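Local atomic coordinates of oxidoreductase protein (Agrobacterium radiobacter, PDB entry 5UI9), a protein that probably catalyses an NAD-dependent oxidation or reduction, binding NAD+ and a small dihydroxy acid side by side in one pocket. Residues Asp72-Val77 with Ile95-Phe100; Val123-Arg128 with Leu179-Leu184; Trp129-Gln134 with Ile291-Leu296. All coordinates share one frame; numbering follows the deposited sequence.

Contact 1 of 3, residues Asp72-Val77 with Ile95-Phe100; sequences DIATTV and ICQKPF. With NAD (nicotinamide-adenine-dinucleotide), chain C; 8A1 ((2S)-2,3-dihydroxy-2-methylpropanoic acid), chain D.
Ile73 and Cys96 pair at the ends of parallel strands 70-73 and 94-97, which helix 80-89 joins into a beta-alpha-beta crossover of the NAD-binding Rossmann fold. Ile73 bonds the residues before and after Cys96: its N donates to Ile95 O at 2.8 Å, and its O accepts from Gln97 N at 3.0 Å. On the sheet face of Asp72, OD1 lies 3.3 Å from Ile95 CG2, while OD2 is hydrogen-bonded to Gln20 NE2 and Trp24 NE1. Past the last bridge the two chains diverge, both loops touch NAD, and Gln97-Lys98-Pro99, with a cis peptide before Pro99, recalls the Glu-Lys-Pro motif of this family. Gln97 NE2 donates to NAD O7N and is also hydrogen-bonded to Gln20 OE1. Lys98 O accepts from both hydroxyls of the nicotinamide ribose, the shorter bond coming from NAD O3D at 2.6 Å. Three bends (chi1 42°) curl the side chain back until Lys98 NZ, salt-bridged to Asp178, donates to NAD O2D at 3.0 Å and to 8A1 O at 2.7 Å.

Contact 2 of 3, residues Val123-Arg128 with Leu179-Leu184; sequences VHENFR and LGIHTL. With NAD (nicotinamide-adenine-dinucleotide), chain C; 8A1 ((2S)-2,3-dihydroxy-2-methylpropanoic acid), chain D.
His182 and Phe127 lie ring on ring in an offset stack, the centroids 3.8 Å apart and the planes only 11° from parallel. Phe127 CD1 sits above the middle of the imidazole, and the phenyl face extends on over His182 CB, which makes a CH-pi contact 3.7 Å from the Phe127 centroid. While one face of His182 is taken up in this way, its two nitrogens work at the edge. ND1 donates to Glu125 OE2 at 2.6 Å in an almost straight bond (173°), using the syn lone pair of that oxygen and staying in the ring plane. NE2 donates to O of the bound dihydroxy acid, also at 2.6 Å. The imidazole is thus fixed against rotation by a partner at each nitrogen, and Glu125 acts as a second-shell residue that orients a ligand-binding one. The Glu125 carboxylate gets there because the chain leaves the backbone with CG anti to N (chi1 178°) and then bends at the next bond. Beside this group, Asn126 OD1 accepts from NAD N7N at 3.1 Å, tying the same loop to the carboxamide of the cofactor. The loop leaves Rossmann strand 121-124 with Asn126 against helix 289-308; helix 175-191, which carries His182, rests through Leu179 and Thr183 on strand 225-231 and through Ile181 and Leu184 on helix 316-335.

Contact 3 of 3, residues Trp129-Gln134 with Ile291-Leu296; sequences WQTPIQ and IQESVL
Ser294 presses its CB into the backbone of Trp129 and Gln130. That carbon lies 3.7 Å from Trp129 C and 3.8 Å from Gln130 N, and it also meets two aliphatic carbons, Gln130 CG and Trp129 CB. One bond further on, a chi1 of 75° swings OG back over its own helix, where Ser294 OG donates to Ile291 O at 2.6 Å. Ile291 O also receives Val295 N, so two donors share this carbonyl. Asn126 O also lies near OG, at best a weak second acceptor. Helix 289-308 comes close to the other chain segment at this small residue, the CA atoms of Gln130 and Ser294 being 4.9 Å apart; Gln130 holds the N-cap position of helix 131-141. Helix 289-308 also packs through Val295 on Rossmann helix 17-26, and its Ile291 touches both NAD and the bound acid. At the start of helix 131-141 Thr131 OG1 donates to Glu293 OE1 at 3.1 Å, approaching from well above the carboxylate plane (55° out of it). Thr131 N reaches the same oxygen through a water, which it meets at 3.0 Å. The carboxylate faces the first turn of helix 131-141, where the helix dipole would probably favour its negative charge, and Glu293 OE2 is hydrogen-bonded to Gln279 NE2.

How the contacts relate
From the N terminus, contact 1 is the first to close, its two strands separated by a short loop that is mostly helix 80-89. Only then does the chain enter strand 121-124, which lies next to strand 94-97, with a probable hydrogen bond from His124 N to Cys96 O. Residues 123-128 open contact 2 and, directly after them, 129-134 open contact 3. Contact 2 closes after 50 residues at helix 175-191, contact 3 after 156 at helix 289-308, so their segments alternate and the two loops cross. Together they join the chain leaving strand 121-124 to helices 175-191 and 289-308, and contacts 1 and 2 meet around NAD and the bound acid.

Contact 1 of 3, residues Asp72-Val77 with Ile95-Phe100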
loop_
_atom_site.group_PDB
_atom_site.type_symbol
_atom_site.label_atom_id
_atom_site.label_comp_id
_atom_site.label_asym_id
_atom_site.label_seq_id
_atom_site.Cartn_x
_atom_site.Cartn_y
_atom_site.Cartn_z
ATOM N N ASP A 72 -11.052 -15.959 -31.674
ATOM C CA ASP A 72 -11.161 -15.469 -30.305
ATOM C C ASP A 72 -11.111 -16.670 -29.355
ATOM O O ASP A 72 -12.065 -17.441 -29.252
ATOM C CB ASP A 72 -12.464 -14.676 -30.132
ATOM C CG ASP A 72 -12.476 -13.797 -28.871
ATOM O OD1 ASP A 72 -11.404 -13.522 -28.281
ATOM O OD2 ASP A 72 -13.580 -13.367 -28.479
ATOM N N ILE A 73 -9.982 -16.826 -28.671
ATOM C CA ILE A 73 -9.762 -17.963 -27.782
ATOM C C ILE A 73 -10.167 -17.566 -26.359
ATOM O O ILE A 73 -9.463 -16.793 -25.695
ATOM C CB ILE A 73 -8.291 -18.429 -27.850
ATOM C CG1 ILE A 73 -7.945 -18.877 -29.283
ATOM C CG2 ILE A 73 -8.033 -19.563 -26.867
ATOM C CD1 ILE A 73 -6.476 -18.768 -29.632
ATOM N N ALA A 74 -11.315 -18.087 -25.918
ATOM C CA ALA A 74 -11.845 -17.846 -24.571
ATOM C C ALA A 74 -11.866 -19.103 -23.693
ATOM O O ALA A 74 -12.672 -19.204 -22.754
ATOM C CB ALA A 74 -13.238 -17.250 -24.671
ATOM N N THR A 75 -10.980 -20.053 -23.980
ATOM C CA THR A 75 -10.844 -21.244 -23.145
ATOM C C THR A 75 -10.016 -20.910 -21.908
ATOM O O THR A 75 -9.432 -19.833 -21.812
ATOM C CB THR A 75 -10.139 -22.404 -23.882
ATOM O OG1 THR A 75 -8.794 -22.035 -24.204
ATOM C CG2 THR A 75 -10.883 -22.782 -25.152
ATOM N N THR A 76 -9.950 -21.856 -20.974
ATOM C CA THR A 76 -9.016 -21.761 -19.851
ATOM C C THR A 76 -7.579 -21.954 -20.361
ATOM O O THR A 76 -7.367 -22.375 -21.500
ATOM C CB THR A 76 -9.357 -22.770 -18.738
ATOM O OG1 THR A 76 -9.433 -24.095 -19.279
ATOM C CG2 THR A 76 -10.692 -22.407 -18.094
ATOM N N VAL A 77 -6.610 -21.641 -19.503
ATOM C CA VAL A 77 -5.192 -21.552 -19.886
ATOM C C VAL A 77 -4.559 -22.816 -20.505
ATOM O O VAL A 77 -3.649 -22.705 -21.327
ATOM C CB VAL A 77 -4.337 -21.072 -18.681
ATOM C CG1 VAL A 77 -4.223 -22.158 -17.612
ATOM C CG2 VAL A 77 -2.966 -20.581 -19.137
ATOM N N ILE A 95 -6.919 -13.717 -30.986
ATOM C CA ILE A 95 -7.081 -13.135 -29.657
ATOM C C ILE A 95 -7.015 -14.285 -28.652
ATOM O O ILE A 95 -7.582 -15.353 -28.895
ATOM C CB ILE A 95 -8.431 -12.400 -29.512
ATOM C CG1 ILE A 95 -8.581 -11.313 -30.586
ATOM C CG2 ILE A 95 -8.561 -11.792 -28.118
ATOM C CD1 ILE A 95 -9.993 -10.795 -30.751
ATOM N N CYS A 96 -6.337 -14.055 -27.527
ATOM C CA CYS A 96 -6.176 -15.071 -26.489
ATOM C C CYS A 96 -6.466 -14.492 -25.107
ATOM O O CYS A 96 -5.916 -13.460 -24.732
ATOM C CB CYS A 96 -4.765 -15.623 -26.514
ATOM S SG CYS A 96 -4.585 -17.071 -25.458
ATOM N N GLN A 97 -7.338 -15.156 -24.360
ATOM C CA GLN A 97 -7.675 -14.730 -22.997
ATOM C C GLN A 97 -6.499 -14.827 -22.030
ATOM O O GLN A 97 -5.531 -15.544 -22.276
ATOM C CB GLN A 97 -8.870 -15.532 -22.448
ATOM C CG GLN A 97 -10.204 -14.798 -22.527
ATOM C CD GLN A 97 -10.301 -13.645 -21.546
ATOM O OE1 GLN A 97 -9.409 -13.448 -20.709
ATOM N NE2 GLN A 97 -11.380 -12.868 -21.647
ATOM N N LYS A 98 -6.600 -14.087 -20.927
ATOM C CA LYS A 98 -5.678 -14.251 -19.801
ATOM C C LYS A 98 -6.119 -15.473 -18.982
ATOM O O LYS A 98 -7.258 -15.922 -19.140
ATOM C CB LYS A 98 -5.560 -12.994 -18.907
ATOM C CG LYS A 98 -6.829 -12.219 -18.541
ATOM C CD LYS A 98 -7.848 -12.969 -17.688
ATOM C CE LYS A 98 -7.307 -13.342 -16.311
ATOM N NZ LYS A 98 -8.391 -13.787 -15.394
ATOM N N PRO A 99 -5.233 -16.070 -18.178
ATOM C CA PRO A 99 -3.782 -15.892 -18.264
ATOM C C PRO A 99 -3.259 -16.333 -19.639
ATOM O O PRO A 99 -3.685 -17.372 -20.146
ATOM C CB PRO A 99 -3.236 -16.843 -17.188
ATOM C CG PRO A 99 -4.423 -17.381 -16.452
ATOM C CD PRO A 99 -5.595 -17.240 -17.367
ATOM N N PHE A 100 -2.350 -15.550 -20.215
ATOM C CA PHE A 100 -1.846 -15.782 -21.581
ATOM C C PHE A 100 -1.396 -17.234 -21.766
ATOM O O PHE A 100 -1.912 -17.950 -22.630
ATOM C CB PHE A 100 -0.708 -14.780 -21.867
ATOM C CG PHE A 100 -0.187 -14.767 -23.284
ATOM C CD1 PHE A 100 -0.899 -15.296 -24.365
ATOM C CD2 PHE A 100 1.025 -14.136 -23.538
ATOM C CE1 PHE A 100 -0.378 -15.243 -25.651
ATOM C CE2 PHE A 100 1.544 -14.070 -24.823
ATOM C CZ PHE A 100 0.843 -14.625 -25.880
HETATM P PA NAD C . -15.038 -21.890 -18.375
HETATM O O1A NAD C . -14.477 -23.204 -17.873
HETATM O O2A NAD C . -16.385 -21.415 -17.904
HETATM O O5B NAD C . -15.061 -21.932 -19.974
HETATM C C5B NAD C . -14.061 -22.584 -20.746
HETATM C C4B NAD C . -14.769 -23.293 -21.890
HETATM O O4B NAD C . -13.800 -23.703 -22.848
HETATM C C3B NAD C . -15.504 -24.546 -21.437
HETATM O O3B NAD C . -16.852 -24.510 -21.929
HETATM C C2B NAD C . -14.710 -25.707 -22.018
HETATM O O2B NAD C . -15.558 -26.786 -22.412
HETATM C C1B NAD C . -14.024 -25.064 -23.212
HETATM N N9A NAD C . -12.717 -25.619 -23.636
HETATM C C8A NAD C . -11.633 -25.862 -22.874
HETATM N N7A NAD C . -10.616 -26.332 -23.643
HETATM C C5A NAD C . -11.043 -26.376 -24.918
HETATM C C6A NAD C . -10.490 -26.770 -26.242
HETATM N N6A NAD C . -9.226 -27.229 -26.369
HETATM N N1A NAD C . -11.293 -26.649 -27.326
HETATM C C2A NAD C . -12.562 -26.199 -27.241
HETATM N N3A NAD C . -13.123 -25.828 -26.074
HETATM C C4A NAD C . -12.429 -25.891 -24.906
HETATM O O3 NAD C . -13.942 -20.746 -18.101
HETATM P PN NAD C . -14.297 -19.177 -17.956
HETATM O O1N NAD C . -14.708 -18.870 -16.538
HETATM O O2N NAD C . -15.203 -18.763 -19.088
HETATM O O5D NAD C . -12.831 -18.577 -18.161
HETATM C C5D NAD C . -12.151 -18.771 -19.394
HETATM C C4D NAD C . -10.965 -17.827 -19.434
HETATM O O4D NAD C . -11.450 -16.484 -19.345
HETATM C C3D NAD C . -10.012 -18.053 -18.269
HETATM O O3D NAD C . -8.664 -18.115 -18.746
HETATM C C2D NAD C . -10.229 -16.857 -17.358
HETATM O O2D NAD C . -9.035 -16.422 -16.706
HETATM C C1D NAD C . -10.743 -15.787 -18.320
HETATM N N1N NAD C . -11.597 -14.743 -17.724
HETATM C C2N NAD C . -11.328 -13.471 -18.068
HETATM C C3N NAD C . -12.062 -12.401 -17.578
HETATM C C7N NAD C . -11.687 -11.012 -18.016
HETATM O O7N NAD C . -11.260 -10.841 -19.156
HETATM N N7N NAD C . -11.820 -9.983 -17.175
HETATM C C4N NAD C . -13.113 -12.664 -16.698
HETATM C C5N NAD C . -13.391 -13.987 -16.349
HETATM C C6N NAD C . -12.621 -15.020 -16.884
HETATM O OXT 8A1 D . -12.012 -10.617 -14.411
HETATM C C 8A1 D . -11.284 -11.616 -14.201
HETATM O O 8A1 D . -10.324 -11.913 -14.946
HETATM C CA 8A1 D . -11.559 -12.489 -13.004
HETATM C CB 8A1 D . -10.653 -11.982 -11.882
HETATM O O1 8A1 D . -10.958 -12.607 -10.631
HETATM O O2 8A1 D . -11.249 -13.858 -13.316
HETATM C C3 8A1 D . -13.039 -12.418 -12.628
#

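Contact 2 of 3, residues Val123-Arg128 with Leu179-Leu184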
loop_
_atom_site.group_PDB
_atom_site.type_symbol
_atom_site.label_atom_id
_atom_site.label_comp_id
_atom_site.label_asym_id
_atom_site.label_seq_id
_atom_site.Cartn_x
_atom_site.Cartn_y
_atom_site.Cartn_z
ATOM N N VAL A 123 -3.599 -10.287 -26.460
ATOM C CA VAL A 123 -4.125 -10.875 -25.236
ATOM C C VAL A 123 -5.372 -10.095 -24.844
ATOM O O VAL A 123 -5.364 -8.857 -24.828
ATOM C CB VAL A 123 -3.082 -10.878 -24.100
ATOM C CG1 VAL A 123 -3.660 -11.500 -22.823
ATOM C CG2 VAL A 123 -1.843 -11.633 -24.564
ATOM N N HIS A 124 -6.456 -10.809 -24.554
ATOM C CA HIS A 124 -7.658 -10.157 -24.060
ATOM C C HIS A 124 -7.379 -9.788 -22.595
ATOM O O HIS A 124 -7.688 -10.540 -21.675
ATOM C CB HIS A 124 -8.899 -11.045 -24.220
ATOM C CG HIS A 124 -10.193 -10.338 -23.945
ATOM N ND1 HIS A 124 -11.206 -10.262 -24.876
ATOM C CD2 HIS A 124 -10.642 -9.688 -22.842
ATOM C CE1 HIS A 124 -12.223 -9.597 -24.359
ATOM N NE2 HIS A 124 -11.904 -9.229 -23.127
ATOM N N GLU A 125 -6.746 -8.632 -22.418
ATOM C CA GLU A 125 -6.433 -8.081 -21.113
ATOM C C GLU A 125 -7.225 -6.775 -20.974
ATOM O O GLU A 125 -6.767 -5.711 -21.411
ATOM C CB GLU A 125 -4.916 -7.868 -21.015
ATOM C CG GLU A 125 -4.422 -7.243 -19.721
ATOM C CD GLU A 125 -5.082 -7.832 -18.484
ATOM O OE1 GLU A 125 -4.841 -9.021 -18.181
ATOM O OE2 GLU A 125 -5.860 -7.100 -17.841
ATOM N N ASN A 126 -8.415 -6.875 -20.371
ATOM C CA ASN A 126 -9.447 -5.824 -20.498
ATOM C C ASN A 126 -9.526 -4.805 -19.349
ATOM O O ASN A 126 -10.250 -3.814 -19.460
ATOM C CB ASN A 126 -10.843 -6.431 -20.832
ATOM C CG ASN A 126 -11.353 -7.432 -19.793
ATOM O OD1 ASN A 126 -11.049 -7.343 -18.606
ATOM N ND2 ASN A 126 -12.155 -8.391 -20.248
ATOM N N PHE A 127 -8.764 -5.011 -18.275
ATOM C CA PHE A 127 -8.832 -4.113 -17.101
ATOM C C PHE A 127 -8.333 -2.710 -17.423
ATOM O O PHE A 127 -8.992 -1.738 -17.072
ATOM C CB PHE A 127 -8.099 -4.701 -15.889
ATOM C CG PHE A 127 -8.984 -5.514 -14.989
ATOM C CD1 PHE A 127 -9.730 -6.565 -15.495
ATOM C CD2 PHE A 127 -9.067 -5.232 -13.623
ATOM C CE1 PHE A 127 -10.554 -7.313 -14.669
ATOM C CE2 PHE A 127 -9.879 -5.986 -12.790
ATOM C CZ PHE A 127 -10.629 -7.022 -13.309
ATOM N N ARG A 128 -7.216 -2.602 -18.146
ATOM C CA ARG A 128 -6.730 -1.290 -18.609
ATOM C C ARG A 128 -7.711 -0.562 -19.550
ATOM O O ARG A 128 -7.618 0.655 -19.715
ATOM C CB ARG A 128 -5.355 -1.405 -19.278
ATOM C CG ARG A 128 -5.353 -2.112 -20.638
ATOM C CD ARG A 128 -4.122 -1.759 -21.446
ATOM N NE ARG A 128 -2.918 -2.381 -20.906
ATOM C CZ ARG A 128 -1.704 -2.289 -21.447
ATOM N NH1 ARG A 128 -1.503 -1.596 -22.563
ATOM N NH2 ARG A 128 -0.683 -2.914 -20.879
ATOM N N LEU A 179 -6.058 -12.610 -11.085
ATOM C CA LEU A 179 -6.504 -11.237 -10.856
ATOM C C LEU A 179 -5.343 -10.251 -10.815
ATOM O O LEU A 179 -5.409 -9.192 -11.456
ATOM C CB LEU A 179 -7.333 -11.203 -9.567
ATOM C CG LEU A 179 -7.899 -9.888 -9.025
ATOM C CD1 LEU A 179 -6.859 -9.102 -8.240
ATOM C CD2 LEU A 179 -8.533 -9.041 -10.122
ATOM N N GLY A 180 -4.290 -10.591 -10.064
ATOM C CA GLY A 180 -3.057 -9.799 -10.010
ATOM C C GLY A 180 -2.482 -9.504 -11.382
ATOM O O GLY A 180 -1.911 -8.438 -11.609
ATOM N N ILE A 181 -2.637 -10.459 -12.296
ATOM C CA ILE A 181 -2.272 -10.278 -13.692
ATOM C C ILE A 181 -2.882 -8.991 -14.282
ATOM O O ILE A 181 -2.202 -8.267 -15.003
ATOM C CB ILE A 181 -2.640 -11.544 -14.509
ATOM C CG1 ILE A 181 -1.908 -11.579 -15.851
ATOM C CG2 ILE A 181 -4.146 -11.682 -14.704
ATOM C CD1 ILE A 181 -1.829 -12.982 -16.422
ATOM N N HIS A 182 -4.138 -8.695 -13.937
ATOM C CA HIS A 182 -4.782 -7.445 -14.329
ATOM C C HIS A 182 -4.168 -6.245 -13.623
ATOM O O HIS A 182 -3.863 -5.235 -14.258
ATOM C CB HIS A 182 -6.278 -7.430 -13.984
ATOM C CG HIS A 182 -7.100 -8.456 -14.698
ATOM N ND1 HIS A 182 -7.198 -8.514 -16.074
ATOM C CD2 HIS A 182 -7.918 -9.423 -14.221
ATOM C CE1 HIS A 182 -8.021 -9.492 -16.410
ATOM N NE2 HIS A 182 -8.464 -10.065 -15.305
ATOM N N THR A 183 -4.039 -6.339 -12.298
ATOM C CA THR A 183 -3.584 -5.206 -11.489
ATOM C C THR A 183 -2.142 -4.813 -11.833
ATOM O O THR A 183 -1.801 -3.629 -11.866
ATOM C CB THR A 183 -3.678 -5.516 -9.980
ATOM O OG1 THR A 183 -4.821 -6.338 -9.717
ATOM C CG2 THR A 183 -3.792 -4.236 -9.180
ATOM N N LEU A 184 -1.307 -5.823 -12.064
ATOM C CA LEU A 184 0.066 -5.630 -12.539
ATOM C C LEU A 184 0.119 -5.006 -13.935
ATOM O O LEU A 184 1.001 -4.188 -14.221
ATOM C CB LEU A 184 0.823 -6.965 -12.542
ATOM C CG LEU A 184 1.122 -7.549 -11.158
ATOM C CD1 LEU A 184 1.504 -9.018 -11.268
ATOM C CD2 LEU A 184 2.214 -6.749 -10.456
HETATM P PA NAD C . -15.038 -21.890 -18.375
HETATM O O1A NAD C . -14.477 -23.204 -17.873
HETATM O O2A NAD C . -16.385 -21.415 -17.904
HETATM O O5B NAD C . -15.061 -21.932 -19.974
HETATM C C5B NAD C . -14.061 -22.584 -20.746
HETATM C C4B NAD C . -14.769 -23.293 -21.890
HETATM O O4B NAD C . -13.800 -23.703 -22.848
HETATM C C3B NAD C . -15.504 -24.546 -21.437
HETATM O O3B NAD C . -16.852 -24.510 -21.929
HETATM C C2B NAD C . -14.710 -25.707 -22.018
HETATM O O2B NAD C . -15.558 -26.786 -22.412
HETATM C C1B NAD C . -14.024 -25.064 -23.212
HETATM N N9A NAD C . -12.717 -25.619 -23.636
HETATM C C8A NAD C . -11.633 -25.862 -22.874
HETATM N N7A NAD C . -10.616 -26.332 -23.643
HETATM C C5A NAD C . -11.043 -26.376 -24.918
HETATM C C6A NAD C . -10.490 -26.770 -26.242
HETATM N N6A NAD C . -9.226 -27.229 -26.369
HETATM N N1A NAD C . -11.293 -26.649 -27.326
HETATM C C2A NAD C . -12.562 -26.199 -27.241
HETATM N N3A NAD C . -13.123 -25.828 -26.074
HETATM C C4A NAD C . -12.429 -25.891 -24.906
HETATM O O3 NAD C . -13.942 -20.746 -18.101
HETATM P PN NAD C . -14.297 -19.177 -17.956
HETATM O O1N NAD C . -14.708 -18.870 -16.538
HETATM O O2N NAD C . -15.203 -18.763 -19.088
HETATM O O5D NAD C . -12.831 -18.577 -18.161
HETATM C C5D NAD C . -12.151 -18.771 -19.394
HETATM C C4D NAD C . -10.965 -17.827 -19.434
HETATM O O4D NAD C . -11.450 -16.484 -19.345
HETATM C C3D NAD C . -10.012 -18.053 -18.269
HETATM O O3D NAD C . -8.664 -18.115 -18.746
HETATM C C2D NAD C . -10.229 -16.857 -17.358
HETATM O O2D NAD C . -9.035 -16.422 -16.706
HETATM C C1D NAD C . -10.743 -15.787 -18.320
HETATM N N1N NAD C . -11.597 -14.743 -17.724
HETATM C C2N NAD C . -11.328 -13.471 -18.068
HETATM C C3N NAD C . -12.062 -12.401 -17.578
HETATM C C7N NAD C . -11.687 -11.012 -18.016
HETATM O O7N NAD C . -11.260 -10.841 -19.156
HETATM N N7N NAD C . -11.820 -9.983 -17.175
HETATM C C4N NAD C . -13.113 -12.664 -16.698
HETATM C C5N NAD C . -13.391 -13.987 -16.349
HETATM C C6N NAD C . -12.621 -15.020 -16.884
HETATM O OXT 8A1 D . -12.012 -10.617 -14.411
HETATM C C 8A1 D . -11.284 -11.616 -14.201
HETATM O O 8A1 D . -10.324 -11.913 -14.946
HETATM C CA 8A1 D . -11.559 -12.489 -13.004
HETATM C CB 8A1 D . -10.653 -11.982 -11.882
HETATM O O1 8A1 D . -10.958 -12.607 -10.631
HETATM O O2 8A1 D . -11.249 -13.858 -13.316
HETATM C C3 8A1 D . -13.039 -12.418 -12.628
#

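Contact 3 of 3, residues Trp129-Gln134 with Ile291-Leu296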
loop_
_atom_site.group_PDB
_atom_site.type_symbol
_atom_site.label_atom_id
_atom_site.label_comp_id
_atom_site.label_asym_id
_atom_site.label_seq_id
_atom_site.Cartn_x
_atom_site.Cartn_y
_atom_site.Cartn_z
ATOM N N TRP A 129 -8.624 -1.312 -20.168
ATOM C CA TRP A 129 -9.679 -0.748 -21.024
ATOM C C TRP A 129 -10.957 -0.310 -20.290
ATOM O O TRP A 129 -11.884 0.183 -20.927
ATOM C CB TRP A 129 -10.015 -1.731 -22.164
ATOM C CG TRP A 129 -8.945 -1.789 -23.190
ATOM C CD1 TRP A 129 -7.962 -2.730 -23.312
ATOM C CD2 TRP A 129 -8.723 -0.832 -24.231
ATOM N NE1 TRP A 129 -7.150 -2.421 -24.377
ATOM C CE2 TRP A 129 -7.592 -1.260 -24.957
ATOM C CE3 TRP A 129 -9.371 0.353 -24.616
ATOM C CZ2 TRP A 129 -7.094 -0.552 -26.057
ATOM C CZ3 TRP A 129 -8.879 1.061 -25.715
ATOM C CH2 TRP A 129 -7.749 0.604 -26.421
ATOM N N GLN A 130 -10.999 -0.463 -18.963
ATOM C CA GLN A 130 -12.094 0.064 -18.149
ATOM C C GLN A 130 -12.049 1.596 -18.165
ATOM O O GLN A 130 -10.971 2.193 -18.098
ATOM C CB GLN A 130 -11.988 -0.419 -16.692
ATOM C CG GLN A 130 -12.205 -1.915 -16.480
ATOM C CD GLN A 130 -11.818 -2.396 -15.078
ATOM O OE1 GLN A 130 -11.786 -3.608 -14.810
ATOM N NE2 GLN A 130 -11.517 -1.453 -14.183
ATOM N N THR A 131 -13.219 2.223 -18.250
ATOM C CA THR A 131 -13.323 3.690 -18.264
ATOM C C THR A 131 -12.533 4.405 -17.140
ATOM O O THR A 131 -11.781 5.330 -17.428
ATOM C CB THR A 131 -14.803 4.125 -18.273
ATOM O OG1 THR A 131 -15.445 3.559 -19.424
ATOM C CG2 THR A 131 -14.953 5.655 -18.307
ATOM N N PRO A 132 -12.682 3.976 -15.872
ATOM C CA PRO A 132 -11.915 4.664 -14.818
ATOM C C PRO A 132 -10.393 4.555 -14.957
ATOM O O PRO A 132 -9.682 5.504 -14.612
ATOM C CB PRO A 132 -12.389 3.982 -13.521
ATOM C CG PRO A 132 -13.018 2.705 -13.961
ATOM C CD PRO A 132 -13.625 3.005 -15.297
ATOM N N ILE A 133 -9.904 3.434 -15.482
ATOM C CA ILE A 133 -8.458 3.250 -15.676
ATOM C C ILE A 133 -7.952 4.108 -16.841
ATOM O O ILE A 133 -6.858 4.667 -16.787
ATOM C CB ILE A 133 -8.077 1.768 -15.940
ATOM C CG1 ILE A 133 -8.693 0.819 -14.895
ATOM C CG2 ILE A 133 -6.560 1.608 -16.009
ATOM C CD1 ILE A 133 -8.476 1.211 -13.460
ATOM N N GLN A 134 -8.751 4.184 -17.898
ATOM C CA GLN A 134 -8.484 5.068 -19.035
ATOM C C GLN A 134 -8.432 6.523 -18.598
ATOM O O GLN A 134 -7.582 7.277 -19.065
ATOM C CB GLN A 134 -9.556 4.893 -20.120
ATOM C CG GLN A 134 -9.493 3.542 -20.826
ATOM C CD GLN A 134 -8.389 3.476 -21.864
ATOM O OE1 GLN A 134 -8.338 4.302 -22.775
ATOM N NE2 GLN A 134 -7.505 2.491 -21.736
ATOM N N ILE A 291 -16.461 -4.478 -16.242
ATOM C CA ILE A 291 -15.685 -5.439 -17.037
ATOM C C ILE A 291 -16.349 -5.638 -18.397
ATOM O O ILE A 291 -15.677 -5.653 -19.439
ATOM C CB ILE A 291 -15.518 -6.794 -16.293
ATOM C CG1 ILE A 291 -14.628 -6.612 -15.049
ATOM C CG2 ILE A 291 -14.934 -7.871 -17.212
ATOM C CD1 ILE A 291 -14.558 -7.829 -14.146
ATOM N N GLN A 292 -17.670 -5.777 -18.379
ATOM C CA GLN A 292 -18.434 -5.997 -19.598
ATOM C C GLN A 292 -18.288 -4.875 -20.629
ATOM O O GLN A 292 -18.138 -5.155 -21.820
ATOM C CB GLN A 292 -19.900 -6.263 -19.250
ATOM C CG GLN A 292 -20.093 -7.645 -18.636
ATOM C CD GLN A 292 -21.461 -7.839 -18.010
ATOM O OE1 GLN A 292 -21.975 -6.952 -17.322
ATOM N NE2 GLN A 292 -22.046 -9.007 -18.221
ATOM N N GLU A 293 -18.301 -3.619 -20.175
ATOM C CA GLU A 293 -18.006 -2.485 -21.057
ATOM C C GLU A 293 -16.611 -2.607 -21.665
ATOM O O GLU A 293 -16.434 -2.350 -22.859
ATOM C CB GLU A 293 -18.105 -1.140 -20.328
ATOM C CG GLU A 293 -17.937 0.060 -21.267
ATOM C CD GLU A 293 -17.981 1.409 -20.570
ATOM O OE1 GLU A 293 -17.758 1.482 -19.347
ATOM O OE2 GLU A 293 -18.248 2.418 -21.249
ATOM N N SER A 294 -15.626 -2.980 -20.845
ATOM C CA SER A 294 -14.244 -3.070 -21.314
ATOM C C SER A 294 -14.025 -4.183 -22.350
ATOM O O SER A 294 -13.105 -4.101 -23.156
ATOM C CB SER A 294 -13.280 -3.235 -20.134
ATOM O OG SER A 294 -13.316 -4.539 -19.591
ATOM N N VAL A 295 -14.875 -5.209 -22.316
ATOM C CA VAL A 295 -14.864 -6.288 -23.307
ATOM C C VAL A 295 -15.211 -5.716 -24.681
ATOM O O VAL A 295 -14.547 -6.027 -25.656
ATOM C CB VAL A 295 -15.852 -7.435 -22.940
ATOM C CG1 VAL A 295 -15.939 -8.468 -24.054
ATOM C CG2 VAL A 295 -15.467 -8.107 -21.624
ATOM N N LEU A 296 -16.243 -4.882 -24.750
ATOM C CA LEU A 296 -16.583 -4.187 -25.997
ATOM C C LEU A 296 -15.437 -3.281 -26.476
ATOM O O LEU A 296 -15.074 -3.318 -27.657
ATOM C CB LEU A 296 -17.885 -3.387 -25.857
ATOM C CG LEU A 296 -18.332 -2.567 -27.077
ATOM C CD1 LEU A 296 -18.460 -3.445 -28.313
ATOM C CD2 LEU A 296 -19.631 -1.830 -26.800
HETATM O O HOH W 1 -15.557 0.401 -18.317
#